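PDB 3ESM: YncI copper-binding domain-containing protein from Nocardia farcinica, which is of unknown function but has an immunoglobulin-like fold and probably binds copper. Local coordinates for residues Ala46-Glu49 with Thr55-Val58. The protein carries 2 engineered substitutions. Residues are numbered along the deposited sequence; the frame is centred on the assembly and turned at random.
Sequences ARTE and TARV. With SO4 (sulfate ion), chain B.
Small side chains carry this contact: the methyl of Ala46 meets one branch of Val58, with CB of Ala46 4.0 Å from CG1 of Val58, and the methyl of Ala56 presses on the side chain of Thr48. Thr48 offers both its branches, the hydroxyl OG1 packed 3.6 Å and the methyl CG2 3.9 Å from CB of Ala56, so one methyl sits against the fork of the threonine. CG2 of Thr48 also reaches along to the second branch of Val58, 4.3 Å from its CG2. With CG1 anti to the backbone N (chi1 169°), Val58 sets that branch on CB of Ala46, while its CG2 lies near both the carbonyl oxygen of Ala46, at 4.1 Å, and Thr48.

The two strands run antiparallel, at 177°, yet their axes come no closer than 7.9 Å and they meet through side chains rather than backbone bonds. Each belongs to a different sheet of the immunoglobulin-like sandwich: Arg47 pairs by backbone with Ser91 of strand 85-93, while Thr55 and Arg57 pair with Thr72 and Thr70 of strand 66-73. Short side chains such as alanine, threonine and valine suit so close an approach of the two sheets. Ala66, Val69 and Trp71 pack around them from strand 66-73, and Val90 and Ile92 from strand 85-93.

Strand 45-48 is an edge strand of its sheet within this chain, and from that edge the backbone N of Ala46 donates to O2 of a sulfate, probably from the crystallisation liquor, at 2.7 Å and a fairly straight 160°; Ser45 and Arg60 bind the same ion, while the aliphatic part of Arg47 passes beside it. The Arg57 side chain sets out away from strand 45-48 and is covered by the second subunit; it forms a salt bridge with Asp59, and its NH2 also donates to the carbonyl of Asn77 of the second subunit.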
loop_
_atom_site.group_PDB
_atom_site.type_symbol
_atom_site.label_atom_id
_atom_site.label_comp_id
_atom_site.label_asym_id
_atom_site.label_seq_id
_atom_site.Cartn_x
_atom_site.Cartn_y
_atom_site.Cartn_z
ATOM N N ALA A 46 -19.015 0.528 -7.874
ATOM C CA ALA A 46 -17.605 0.537 -8.268
ATOM C C ALA A 46 -17.203 -0.887 -8.613
ATOM O O ALA A 46 -17.292 -1.787 -7.760
ATOM C CB ALA A 46 -16.744 1.053 -7.134
ATOM N N ARG A 47 -16.790 -1.102 -9.859
ATOM C CA ARG A 47 -16.460 -2.430 -10.347
ATOM C C ARG A 47 -15.161 -2.297 -11.099
ATOM O O ARG A 47 -15.027 -1.421 -11.956
ATOM C CB ARG A 47 -17.523 -2.922 -11.363
ATOM C CG ARG A 47 -18.893 -3.222 -10.792
ATOM C CD ARG A 47 -20.019 -3.108 -11.850
ATOM N NE ARG A 47 -19.706 -3.741 -13.126
ATOM C CZ ARG A 47 -20.195 -4.918 -13.525
ATOM N NH1 ARG A 47 -21.026 -5.596 -12.737
ATOM N NH2 ARG A 47 -19.848 -5.429 -14.704
ATOM N N THR A 48 -14.210 -3.180 -10.813
ATOM C CA THR A 48 -12.975 -3.218 -11.570
ATOM C C THR A 48 -13.088 -4.191 -12.725
ATOM O O THR A 48 -14.008 -5.017 -12.797
ATOM C CB THR A 48 -11.787 -3.667 -10.693
ATOM O OG1 THR A 48 -12.090 -4.933 -10.082
ATOM C CG2 THR A 48 -11.521 -2.626 -9.602
ATOM N N GLU A 49 -12.164 -4.098 -13.663
ATOM C CA GLU A 49 -12.176 -5.109 -14.691
ATOM C C GLU A 49 -11.005 -6.036 -14.516
ATOM O O GLU A 49 -9.973 -5.652 -13.962
ATOM C CB GLU A 49 -12.224 -4.511 -16.072
ATOM C CG GLU A 49 -11.121 -3.581 -16.385
ATOM C CD GLU A 49 -11.347 -2.902 -17.710
ATOM O OE1 GLU A 49 -10.390 -2.845 -18.522
ATOM O OE2 GLU A 49 -12.493 -2.431 -17.938
ATOM N N THR A 55 -4.843 -8.634 -8.263
ATOM C CA THR A 55 -6.086 -8.830 -7.550
ATOM C C THR A 55 -6.619 -7.476 -7.130
ATOM O O THR A 55 -5.856 -6.633 -6.715
ATOM C CB THR A 55 -5.884 -9.737 -6.331
ATOM O OG1 THR A 55 -5.530 -11.059 -6.833
ATOM C CG2 THR A 55 -7.177 -9.812 -5.531
ATOM N N ALA A 56 -7.921 -7.251 -7.284
ATOM C CA ALA A 56 -8.511 -5.974 -6.874
ATOM C C ALA A 56 -9.501 -6.170 -5.720
ATOM O O ALA A 56 -10.242 -7.191 -5.670
ATOM C CB ALA A 56 -9.186 -5.281 -8.039
ATOM N N ARG A 57 -9.498 -5.219 -4.786
ATOM C CA ARG A 57 -10.512 -5.185 -3.730
ATOM C C ARG A 57 -11.131 -3.792 -3.760
ATOM O O ARG A 57 -10.426 -2.801 -3.967
ATOM C CB ARG A 57 -9.972 -5.447 -2.310
ATOM C CG ARG A 57 -8.974 -4.472 -1.791
ATOM C CD ARG A 57 -8.497 -4.919 -0.376
ATOM N NE ARG A 57 -9.488 -4.654 0.667
ATOM C CZ ARG A 57 -10.059 -5.569 1.454
ATOM N NH1 ARG A 57 -9.759 -6.876 1.353
ATOM N NH2 ARG A 57 -10.935 -5.159 2.360
ATOM N N VAL A 58 -12.436 -3.741 -3.522
ATOM C CA VAL A 58 -13.122 -2.452 -3.413
ATOM C C VAL A 58 -13.662 -2.389 -1.997
ATOM O O VAL A 58 -14.477 -3.243 -1.617
ATOM C CB VAL A 58 -14.273 -2.357 -4.469
ATOM C CG1 VAL A 58 -15.183 -1.123 -4.178
ATOM C CG2 VAL A 58 -13.688 -2.300 -5.871
HETATM S S SO4 B . -21.714 -2.418 -7.696
HETATM O O1 SO4 B . -21.638 -3.876 -7.859
HETATM O O2 SO4 B . -20.378 -1.832 -7.573
HETATM O O3 SO4 B . -22.425 -1.898 -8.860
HETATM O O4 SO4 B . -22.405 -2.099 -6.446
#